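Local structure of 3' terminal uridylyl transferase (Trypanosoma brucei, 5IDO) at residues Ala170-Ile175 with Ser288-Gly293; Ile294-Leu299 with Glu466-Glu471. The protein adds uridines from UTP to the 3'-hydroxyl of guide RNAs, ribosomal RNAs and some mRNAs, and takes part in mitochondrial RNA editing. All coordinates share one frame; numbering follows the deposited sequence.

Overall arrangement
After the zinc finger and a run of helices, the chain lays down four strands of the nucleotidyltransferase sheet; the fifth, 285-288, is added on the way back from an excursion of 112 residues that includes the separate antiparallel four-stranded sheet. There contact 1 closes by returning 288-293 to 170-175. The chain then enters helix 292-305, so contact 2 opens just where contact 1 has closed: the two loops follow in series, neither nested nor crossed. Contact 2 brings the loop thought to be the nucleotide recognition motif, 166 residues further on, against that same helix. Their centres lie about 15 Å apart. Helix 292-305 thus joins catalytic sheet to recognition loop, and both contacts touch UTP.

Contact 1. Residues Ala170-Ile175 with Ser288-Gly293; sequences ARVPII and SFRAFG. With UTP (uridine 5'-triphosphate), chain B.
With CG anti to the carbonyl carbon (chi1 -53°) and the chain extended from CG to NE, Arg290 reaches up to Val172, whose own torsion sets CG1 anti to the backbone N (chi1 178°) and leaves CG2 over the guanidinium. Val172 CG2 sits above the centre of one guanidinium face, 3.8 Å from Arg290 NH1, so a methyl covers that face. Its outer nitrogen, Arg290 NH2, comes within 3.3 Å of Arg171 O, while Arg290 NE forms a salt bridge with Glu143, which helps to fix the extended chain. Arg171, which probably contacts RNA as in related enzymes, is poorly ordered.

Deeper in, the contact turns apolar and water-mediated: Ile174 CG2 touches Ser288 CB at 3.7 Å. One water links the backbones, donating to Pro173 O at 2.7 Å and accepting from Phe289 N at 3.1 Å. Pro173 O also lies near the plane of the Phe289 ring, at its edge. Beyond Arg290 the chain enters helix 292-305, where the edge of the Phe292 ring meets the uracil, its CD2 3.4 Å from UTP O2.

Segment 170-175 thus leads into strand 174-177, which runs antiparallel between strands 285-288 and 164-167 in the five-stranded catalytic sheet, with helix 143-156 packed against Pro173, Ile175 and Phe289.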
ATOM      1  N   ALA A 170      10.673  -2.343  16.442  1.00 65.96           N
ATOM      2  CA  ALA A 170       9.237  -2.198  16.243  1.00 62.44           C
ATOM      3  C   ALA A 170       8.622  -3.590  16.189  1.00 63.56           C
ATOM      4  O   ALA A 170       9.348  -4.584  16.213  1.00 62.88           O
ATOM      5  CB  ALA A 170       8.941  -1.421  14.967  1.00 58.08           C
ATOM      6  N   ARG A 171       7.294  -3.666  16.126  1.00 66.58           N
ATOM      7  CA  ARG A 171       6.621  -4.957  15.990  1.00 71.15           C
ATOM      8  C   ARG A 171       7.069  -5.632  14.702  1.00 69.12           C
ATOM      9  O   ARG A 171       7.429  -6.810  14.690  1.00 73.73           O
ATOM     10  CB  ARG A 171       5.100  -4.798  15.999  1.00 74.57           C
ATOM     11  CG  ARG A 171       4.430  -5.333  17.254  1.00 78.05           C
ATOM     12  CD  ARG A 171       2.959  -5.650  17.015  1.00 79.69           C
ATOM     13  NE  ARG A 171       2.778  -6.784  16.111  1.00 79.12           N
ATOM     14  CZ  ARG A 171       2.363  -6.683  14.852  1.00 78.69           C
ATOM     15  NH1 ARG A 171       2.072  -5.495  14.340  1.00 78.05           N
ATOM     16  NH2 ARG A 171       2.232  -7.773  14.106  1.00 78.55           N
ATOM     17  N   VAL A 172       7.040  -4.869  13.618  1.00 62.60           N
ATOM     18  CA  VAL A 172       7.623  -5.308  12.364  1.00 57.07           C
ATOM     19  C   VAL A 172       8.789  -4.388  12.032  1.00 48.47           C
ATOM     20  O   VAL A 172       8.586  -3.262  11.580  1.00 46.01           O
ATOM     21  CB  VAL A 172       6.598  -5.306  11.214  1.00 60.48           C
ATOM     22  CG1 VAL A 172       7.262  -5.737   9.914  1.00 60.45           C
ATOM     23  CG2 VAL A 172       5.424  -6.218  11.547  1.00 59.81           C
ATOM     24  N   PRO A 173      10.017  -4.855  12.294  1.00 44.14           N
ATOM     25  CA  PRO A 173      11.222  -4.078  11.983  1.00 42.87           C
ATOM     26  C   PRO A 173      11.318  -3.765  10.497  1.00 42.65           C
ATOM     27  O   PRO A 173      11.277  -4.674   9.670  1.00 43.31           O
ATOM     28  CB  PRO A 173      12.361  -5.001  12.429  1.00 43.42           C
ATOM     29  CG  PRO A 173      11.745  -5.863  13.497  1.00 41.67           C
ATOM     30  CD  PRO A 173      10.329  -6.091  13.035  1.00 40.62           C
ATOM     31  N   ILE A 174      11.412  -2.482  10.165  1.00 33.04           N
ATOM     32  CA  ILE A 174      11.530  -2.061   8.775  1.00 32.31           C
ATOM     33  C   ILE A 174      12.570  -0.969   8.611  1.00 29.98           C
ATOM     34  O   ILE A 174      13.108  -0.443   9.588  1.00 27.72           O
ATOM     35  CB  ILE A 174      10.194  -1.529   8.204  1.00 34.90           C
ATOM     36  CG1 ILE A 174       9.802  -0.216   8.892  1.00 40.00           C
ATOM     37  CG2 ILE A 174       9.094  -2.574   8.316  1.00 35.13           C
ATOM     38  CD1 ILE A 174       8.540   0.419   8.338  1.00 43.26           C
ATOM     39  N   ILE A 175      12.848  -0.644   7.356  1.00 27.40           N
ATOM     40  CA  ILE A 175      13.632   0.527   7.011  1.00 26.48           C
ATOM     41  C   ILE A 175      12.711   1.496   6.281  1.00 26.44           C
ATOM     42  O   ILE A 175      11.966   1.092   5.392  1.00 28.87           O
ATOM     43  CB  ILE A 175      14.845   0.173   6.114  1.00 25.94           C
ATOM     44  CG1 ILE A 175      15.769  -0.822   6.820  1.00 27.54           C
ATOM     45  CG2 ILE A 175      15.608   1.435   5.715  1.00 20.80           C
ATOM     46  CD1 ILE A 175      16.939  -1.261   5.979  1.00 21.70           C
ATOM     47  N   SER A 288      10.541  -4.070   4.251  1.00 24.15           N
ATOM     48  CA  SER A 288      10.316  -5.083   5.278  1.00 27.39           C
ATOM     49  C   SER A 288      10.799  -6.446   4.795  1.00 28.79           C
ATOM     50  O   SER A 288      11.207  -6.596   3.645  1.00 27.28           O
ATOM     51  CB  SER A 288       8.839  -5.150   5.663  1.00 29.81           C
ATOM     52  OG  SER A 288       8.043  -5.459   4.537  1.00 38.09           O
ATOM     53  N   PHE A 289      10.739  -7.443   5.670  1.00 30.41           N
ATOM     54  CA  PHE A 289      11.324  -8.741   5.358  1.00 35.76           C
ATOM     55  C   PHE A 289      10.293  -9.862   5.367  1.00 35.98           C
ATOM     56  O   PHE A 289      10.648 -11.043   5.334  1.00 34.00           O
ATOM     57  CB  PHE A 289      12.455  -9.060   6.344  1.00 35.17           C
ATOM     58  CG  PHE A 289      13.561  -8.041   6.344  1.00 35.07           C
ATOM     59  CD1 PHE A 289      14.587  -8.110   5.413  1.00 35.40           C
ATOM     60  CD2 PHE A 289      13.572  -7.010   7.268  1.00 36.86           C
ATOM     61  CE1 PHE A 289      15.605  -7.171   5.404  1.00 33.32           C
ATOM     62  CE2 PHE A 289      14.588  -6.067   7.264  1.00 38.95           C
ATOM     63  CZ  PHE A 289      15.606  -6.150   6.331  1.00 36.90           C
ATOM     64  N   ARG A 290       9.015  -9.494   5.399  1.00 30.80           N
ATOM     65  CA  ARG A 290       7.952 -10.491   5.448  1.00 32.16           C
ATOM     66  C   ARG A 290       7.142 -10.510   4.155  1.00 31.54           C
ATOM     67  O   ARG A 290       7.144  -9.540   3.394  1.00 33.92           O
ATOM     68  CB  ARG A 290       7.045 -10.237   6.655  1.00 39.90           C
ATOM     69  CG  ARG A 290       7.810 -10.133   7.970  1.00 41.84           C
ATOM     70  CD  ARG A 290       6.884 -10.122   9.180  1.00 42.95           C
ATOM     71  NE  ARG A 290       7.595  -9.753  10.403  1.00 44.37           N
ATOM     72  CZ  ARG A 290       7.038  -9.716  11.610  1.00 44.87           C
ATOM     73  NH1 ARG A 290       5.762 -10.034  11.763  1.00 47.25           N
ATOM     74  NH2 ARG A 290       7.759  -9.364  12.667  1.00 42.94           N
ATOM     75  N   ALA A 291       6.456 -11.623   3.905  1.00 33.72           N
ATOM     76  CA  ALA A 291       5.757 -11.833   2.639  1.00 30.17           C
ATOM     77  C   ALA A 291       4.248 -11.626   2.750  1.00 28.75           C
ATOM     78  O   ALA A 291       3.524 -11.796   1.768  1.00 30.98           O
ATOM     79  CB  ALA A 291       6.048 -13.228   2.112  1.00 29.16           C
ATOM     80  N   PHE A 292       3.787 -11.247   3.940  1.00 33.39           N
ATOM     81  CA  PHE A 292       2.360 -11.129   4.236  1.00 42.52           C
ATOM     82  C   PHE A 292       1.630 -10.177   3.289  1.00 42.12           C
ATOM     83  O   PHE A 292       0.473 -10.411   2.930  1.00 43.57           O
ATOM     84  CB  PHE A 292       2.159 -10.666   5.686  1.00 50.04           C
ATOM     85  CG  PHE A 292       2.542  -9.227   5.927  1.00 59.59           C
ATOM     86  CD1 PHE A 292       3.864  -8.872   6.137  1.00 62.65           C
ATOM     87  CD2 PHE A 292       1.576  -8.232   5.943  1.00 62.97           C
ATOM     88  CE1 PHE A 292       4.219  -7.551   6.356  1.00 64.73           C
ATOM     89  CE2 PHE A 292       1.925  -6.909   6.160  1.00 65.36           C
ATOM     90  CZ  PHE A 292       3.247  -6.569   6.368  1.00 65.67           C
ATOM     91  N   GLY A 293       2.307  -9.104   2.892  1.00 35.60           N
ATOM     92  CA  GLY A 293       1.687  -8.081   2.072  1.00 31.87           C
ATOM     93  C   GLY A 293       1.622  -8.445   0.604  1.00 28.19           C
ATOM     94  O   GLY A 293       0.845  -7.866  -0.153  1.00 23.10           O
TER
HETATM   95  PA  UTP B 701      -2.296   0.180   3.446  1.00 44.81           P
HETATM   96  O1A UTP B 701      -3.494  -0.041   4.347  1.00 46.82           O
HETATM   97  O2A UTP B 701      -1.009   0.699   4.047  1.00 40.96           O
HETATM   98  O3A UTP B 701      -2.775   1.091   2.202  1.00 54.35           O
HETATM   99  O5' UTP B 701      -1.996  -1.215   2.706  1.00 53.71           O
HETATM  100  PB  UTP B 701      -1.821   2.104   1.382  1.00 40.20           P
HETATM  101  O1B UTP B 701      -0.368   1.907   1.754  1.00 41.19           O
HETATM  102  O2B UTP B 701      -2.213   2.003  -0.077  1.00 41.54           O
HETATM  103  O3B UTP B 701      -2.396   3.521   1.886  1.00 46.05           O
HETATM  104  PG  UTP B 701      -1.838   4.353   3.146  1.00 46.59           P
HETATM  105  O1G UTP B 701      -0.797   3.498   3.823  1.00 48.26           O
HETATM  106  O2G UTP B 701      -3.096   4.530   3.965  1.00 38.64           O
HETATM  107  O3G UTP B 701      -1.288   5.620   2.532  1.00 50.59           O
HETATM  108  C5' UTP B 701      -0.713  -1.415   2.122  1.00 52.51           C
HETATM  109  C4' UTP B 701      -0.438  -2.904   2.035  1.00 50.68           C
HETATM  110  O4' UTP B 701      -0.054  -3.394   3.322  1.00 51.45           O
HETATM  111  C1' UTP B 701      -0.596  -4.700   3.529  1.00 50.71           C
HETATM  112  C2' UTP B 701      -1.450  -5.026   2.314  1.00 49.71           C
HETATM  113  O2' UTP B 701      -0.698  -5.869   1.439  1.00 44.12           O
HETATM  114  C3' UTP B 701      -1.675  -3.692   1.639  1.00 49.74           C
HETATM  115  O3' UTP B 701      -1.795  -3.826   0.220  1.00 49.52           O
HETATM  116  N1  UTP B 701      -1.422  -4.718   4.741  1.00 53.89           N
HETATM  117  C6  UTP B 701      -1.861  -3.570   5.273  1.00 53.21           C
HETATM  118  C2  UTP B 701      -1.774  -5.950   5.337  1.00 53.65           C
HETATM  119  O2  UTP B 701      -1.359  -7.018   4.836  1.00 49.65           O
HETATM  120  N3  UTP B 701      -2.533  -5.978   6.439  1.00 52.55           N
HETATM  121  C4  UTP B 701      -2.976  -4.840   6.990  1.00 54.14           C
HETATM  122  O4  UTP B 701      -3.685  -4.884   8.019  1.00 53.28           O
HETATM  123  C5  UTP B 701      -2.651  -3.612   6.418  1.00 55.21           C
HETATM  124  O   HOH W   1      10.058  -6.807   8.578  1.00 42.16           O

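Contact 2. Residues Ile294-Leu299 with Glu466-Glu471; sequences IRNSTL and EDPYEE. With UTP (uridine 5'-triphosphate), chain B.
Tyr469, from the loop thought to be the nucleotide recognition motif of this Cid1-like uridylyltransferase, lays its ring against Arg295 of helix 292-305 in a CH-pi contact. Arg295 CD stands 3.5 Å from the ring centroid and 13° off the normal, and the guanidinium continues over the rim with its plane only 12° from that of the ring. Having CG anti to the backbone N (chi1 -168°) and an otherwise extended chain, Arg295 runs across the face, so that its NE is 3.3 Å from Tyr469 CE1. The polar ends are tethered outside the pair: Arg295 NE bonds to Ile361 O, and Tyr469 OH to Pro358 O.

This is the tight part. Pro468 CB lies on the opposite face of the ring, offset toward the rim, and Leu299 CD2 approaches obliquely and packs on Pro468 CB at 3.8 Å. At the ring edge, Asn296 OD1 lies in plane, 3.5 Å from Tyr469 CD2, and makes a weak hydrogen bond to Tyr337 OH.

The other side is looser. Glu470 barely meets residues 294-299, and exposed, poorly ordered Glu471 does not touch them at all.

Toward the nucleotide, the ribose O3' donates to Ser297 OG at 3.1 Å, binding the sugar to the helix directly beside Asn296. As an internal brace of the loop, Asp467 OD1 forms an Asx turn in which it is gripped twice, by Tyr469 N at its anti lone pair and by Glu470 N from above the carboxylate plane, each at 3.2 Å.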
ATOM      1  N   ILE A 294       2.444  -9.405   0.193  1.00 31.53           N
ATOM      2  CA  ILE A 294       2.482  -9.803  -1.209  1.00 26.76           C
ATOM      3  C   ILE A 294       1.184 -10.481  -1.626  1.00 31.31           C
ATOM      4  O   ILE A 294       0.560 -10.090  -2.616  1.00 32.45           O
ATOM      5  CB  ILE A 294       3.670 -10.749  -1.500  1.00 28.75           C
ATOM      6  CG1 ILE A 294       4.992 -10.072  -1.130  1.00 30.85           C
ATOM      7  CG2 ILE A 294       3.692 -11.143  -2.965  1.00 23.41           C
ATOM      8  CD1 ILE A 294       6.188 -10.998  -1.198  1.00 32.58           C
ATOM      9  N   ARG A 295       0.772 -11.492  -0.867  1.00 29.11           N
ATOM     10  CA  ARG A 295      -0.431 -12.243  -1.207  1.00 28.02           C
ATOM     11  C   ARG A 295      -1.667 -11.350  -1.136  1.00 31.37           C
ATOM     12  O   ARG A 295      -2.572 -11.466  -1.963  1.00 26.87           O
ATOM     13  CB  ARG A 295      -0.597 -13.451  -0.285  1.00 26.28           C
ATOM     14  CG  ARG A 295      -1.650 -14.427  -0.753  1.00 27.35           C
ATOM     15  CD  ARG A 295      -1.840 -15.565   0.231  1.00 29.72           C
ATOM     16  NE  ARG A 295      -2.478 -16.717  -0.403  1.00 33.22           N
ATOM     17  CZ  ARG A 295      -2.860 -17.812   0.246  1.00 41.74           C
ATOM     18  NH1 ARG A 295      -2.681 -17.905   1.556  1.00 48.07           N
ATOM     19  NH2 ARG A 295      -3.432 -18.809  -0.415  1.00 40.86           N
ATOM     20  N   ASN A 296      -1.679 -10.464  -0.140  1.00 38.35           N
ATOM     21  CA  ASN A 296      -2.746  -9.483   0.066  1.00 34.62           C
ATOM     22  C   ASN A 296      -3.042  -8.626  -1.148  1.00 30.08           C
ATOM     23  O   ASN A 296      -4.180  -8.540  -1.612  1.00 29.28           O
ATOM     24  CB  ASN A 296      -2.381  -8.545   1.218  1.00 26.73           C
ATOM     25  CG  ASN A 296      -2.800  -9.078   2.549  1.00 29.86           C
ATOM     26  OD1 ASN A 296      -3.762  -9.836   2.651  1.00 42.07           O
ATOM     27  ND2 ASN A 296      -2.087  -8.678   3.590  1.00 29.58           N
ATOM     28  N   SER A 297      -2.000  -7.960  -1.623  1.00 29.47           N
ATOM     29  CA  SER A 297      -2.105  -7.042  -2.738  1.00 26.98           C
ATOM     30  C   SER A 297      -2.531  -7.775  -4.006  1.00 28.96           C
ATOM     31  O   SER A 297      -3.291  -7.245  -4.818  1.00 29.64           O
ATOM     32  CB  SER A 297      -0.770  -6.328  -2.944  1.00 27.07           C
ATOM     33  OG  SER A 297      -0.300  -5.774  -1.723  1.00 26.41           O
ATOM     34  N   THR A 298      -2.052  -9.004  -4.165  1.00 27.68           N
ATOM     35  CA  THR A 298      -2.375  -9.779  -5.356  1.00 26.86           C
ATOM     36  C   THR A 298      -3.863 -10.119  -5.373  1.00 25.94           C
ATOM     37  O   THR A 298      -4.509 -10.066  -6.420  1.00 25.62           O
ATOM     38  CB  THR A 298      -1.535 -11.069  -5.441  1.00 24.29           C
ATOM     39  OG1 THR A 298      -0.149 -10.740  -5.290  1.00 27.37           O
ATOM     40  CG2 THR A 298      -1.734 -11.753  -6.796  1.00 22.16           C
ATOM     41  N   LEU A 299      -4.405 -10.449  -4.204  1.00 20.61           N
ATOM     42  CA  LEU A 299      -5.834 -10.696  -4.075  1.00 25.96           C
ATOM     43  C   LEU A 299      -6.612  -9.438  -4.445  1.00 27.61           C
ATOM     44  O   LEU A 299      -7.556  -9.491  -5.229  1.00 24.25           O
ATOM     45  CB  LEU A 299      -6.185 -11.137  -2.654  1.00 25.26           C
ATOM     46  CG  LEU A 299      -7.661 -11.441  -2.389  1.00 24.51           C
ATOM     47  CD1 LEU A 299      -8.153 -12.559  -3.297  1.00 19.55           C
ATOM     48  CD2 LEU A 299      -7.887 -11.803  -0.930  1.00 25.61           C
ATOM     49  N   GLU A 466     -13.412  -9.200   8.234  1.00 28.31           N
ATOM     50  CA  GLU A 466     -12.494 -10.318   8.351  1.00 29.08           C
ATOM     51  C   GLU A 466     -11.285 -10.135   7.446  1.00 31.24           C
ATOM     52  O   GLU A 466     -11.418  -9.760   6.277  1.00 23.86           O
ATOM     53  CB  GLU A 466     -13.197 -11.637   8.021  1.00 30.04           C
ATOM     54  CG  GLU A 466     -12.278 -12.852   8.120  1.00 33.35           C
ATOM     55  CD  GLU A 466     -13.018 -14.167   7.976  1.00 33.07           C
ATOM     56  OE1 GLU A 466     -14.168 -14.161   7.487  1.00 32.24           O
ATOM     57  OE2 GLU A 466     -12.449 -15.210   8.357  1.00 34.18           O
ATOM     58  N   ASP A 467     -10.104 -10.395   7.994  1.00 35.39           N
ATOM     59  CA  ASP A 467      -8.899 -10.425   7.185  1.00 32.29           C
ATOM     60  C   ASP A 467      -8.837 -11.741   6.423  1.00 33.92           C
ATOM     61  O   ASP A 467      -8.964 -12.819   7.009  1.00 29.06           O
ATOM     62  CB  ASP A 467      -7.650 -10.247   8.043  1.00 37.58           C
ATOM     63  CG  ASP A 467      -6.445  -9.859   7.222  1.00 40.27           C
ATOM     64  OD1 ASP A 467      -5.940 -10.716   6.466  1.00 42.22           O
ATOM     65  OD2 ASP A 467      -6.008  -8.698   7.324  1.00 41.11           O
ATOM     66  N   PRO A 468      -8.645 -11.652   5.102  1.00 34.81           N
ATOM     67  CA  PRO A 468      -8.673 -12.813   4.206  1.00 35.64           C
ATOM     68  C   PRO A 468      -7.623 -13.882   4.520  1.00 39.45           C
ATOM     69  O   PRO A 468      -7.880 -15.054   4.248  1.00 36.97           O
ATOM     70  CB  PRO A 468      -8.413 -12.194   2.824  1.00 33.91           C
ATOM     71  CG  PRO A 468      -7.791 -10.863   3.101  1.00 36.23           C
ATOM     72  CD  PRO A 468      -8.420 -10.394   4.370  1.00 32.62           C
ATOM     73  N   TYR A 469      -6.476 -13.510   5.084  1.00 41.97           N
ATOM     74  CA  TYR A 469      -5.415 -14.497   5.294  1.00 41.66           C
ATOM     75  C   TYR A 469      -4.936 -14.620   6.739  1.00 42.21           C
ATOM     76  O   TYR A 469      -4.346 -15.634   7.116  1.00 45.30           O
ATOM     77  CB  TYR A 469      -4.230 -14.183   4.382  1.00 37.53           C
ATOM     78  CG  TYR A 469      -4.570 -14.305   2.916  1.00 34.21           C
ATOM     79  CD1 TYR A 469      -4.968 -15.522   2.376  1.00 32.83           C
ATOM     80  CD2 TYR A 469      -4.498 -13.203   2.073  1.00 32.83           C
ATOM     81  CE1 TYR A 469      -5.285 -15.637   1.035  1.00 32.64           C
ATOM     82  CE2 TYR A 469      -4.810 -13.310   0.729  1.00 31.61           C
ATOM     83  CZ  TYR A 469      -5.204 -14.526   0.216  1.00 32.92           C
ATOM     84  OH  TYR A 469      -5.512 -14.624  -1.121  1.00 36.54           O
ATOM     85  N   GLU A 470      -5.178 -13.595   7.547  1.00 45.53           N
ATOM     86  CA  GLU A 470      -4.925 -13.697   8.977  1.00 45.70           C
ATOM     87  C   GLU A 470      -6.213 -14.153   9.649  1.00 49.69           C
ATOM     88  O   GLU A 470      -7.221 -13.452   9.594  1.00 50.64           O
ATOM     89  CB  GLU A 470      -4.461 -12.358   9.556  1.00 47.98           C
ATOM     90  CG  GLU A 470      -3.742 -11.452   8.569  1.00 51.02           C
ATOM     91  CD  GLU A 470      -2.320 -11.888   8.281  1.00 57.62           C
ATOM     92  OE1 GLU A 470      -1.827 -12.811   8.965  1.00 58.16           O
ATOM     93  OE2 GLU A 470      -1.695 -11.302   7.371  1.00 60.26           O
ATOM     94  N   GLU A 471      -6.195 -15.327  10.271  1.00 53.94           N
ATOM     95  CA  GLU A 471      -7.421 -15.854  10.862  1.00 56.82           C
ATOM     96  C   GLU A 471      -7.716 -15.214  12.215  1.00 48.30           C
ATOM     97  O   GLU A 471      -6.802 -14.840  12.951  1.00 40.96           O
ATOM     98  CB  GLU A 471      -7.354 -17.376  11.011  1.00 69.71           C
ATOM     99  CG  GLU A 471      -8.731 -18.019  11.144  1.00 79.06           C
ATOM    100  CD  GLU A 471      -8.725 -19.268  12.001  1.00 87.50           C
ATOM    101  OE1 GLU A 471      -7.684 -19.958  12.055  1.00 89.64           O
ATOM    102  OE2 GLU A 471      -9.766 -19.556  12.630  1.00 90.12           O
TER
HETATM  103  PA  UTP B 701      -2.296   0.180   3.446  1.00 44.81           P
HETATM  104  O1A UTP B 701      -3.494  -0.041   4.347  1.00 46.82           O
HETATM  105  O2A UTP B 701      -1.009   0.699   4.047  1.00 40.96           O
HETATM  106  O3A UTP B 701      -2.775   1.091   2.202  1.00 54.35           O
HETATM  107  O5' UTP B 701      -1.996  -1.215   2.706  1.00 53.71           O
HETATM  108  PB  UTP B 701      -1.821   2.104   1.382  1.00 40.20           P
HETATM  109  O1B UTP B 701      -0.368   1.907   1.754  1.00 41.19           O
HETATM  110  O2B UTP B 701      -2.213   2.003  -0.077  1.00 41.54           O
HETATM  111  O3B UTP B 701      -2.396   3.521   1.886  1.00 46.05           O
HETATM  112  PG  UTP B 701      -1.838   4.353   3.146  1.00 46.59           P
HETATM  113  O1G UTP B 701      -0.797   3.498   3.823  1.00 48.26           O
HETATM  114  O2G UTP B 701      -3.096   4.530   3.965  1.00 38.64           O
HETATM  115  O3G UTP B 701      -1.288   5.620   2.532  1.00 50.59           O
HETATM  116  C5' UTP B 701      -0.713  -1.415   2.122  1.00 52.51           C
HETATM  117  C4' UTP B 701      -0.438  -2.904   2.035  1.00 50.68           C
HETATM  118  O4' UTP B 701      -0.054  -3.394   3.322  1.00 51.45           O
HETATM  119  C1' UTP B 701      -0.596  -4.700   3.529  1.00 50.71           C
HETATM  120  C2' UTP B 701      -1.450  -5.026   2.314  1.00 49.71           C
HETATM  121  O2' UTP B 701      -0.698  -5.869   1.439  1.00 44.12           O
HETATM  122  C3' UTP B 701      -1.675  -3.692   1.639  1.00 49.74           C
HETATM  123  O3' UTP B 701      -1.795  -3.826   0.220  1.00 49.52           O
HETATM  124  N1  UTP B 701      -1.422  -4.718   4.741  1.00 53.89           N
HETATM  125  C6  UTP B 701      -1.861  -3.570   5.273  1.00 53.21           C
HETATM  126  C2  UTP B 701      -1.774  -5.950   5.337  1.00 53.65           C
HETATM  127  O2  UTP B 701      -1.359  -7.018   4.836  1.00 49.65           O
HETATM  128  N3  UTP B 701      -2.533  -5.978   6.439  1.00 52.55           N
HETATM  129  C4  UTP B 701      -2.976  -4.840   6.990  1.00 54.14           C
HETATM  130  O4  UTP B 701      -3.685  -4.884   8.019  1.00 53.28           O
HETATM  131  C5  UTP B 701      -2.651  -3.612   6.418  1.00 55.21           C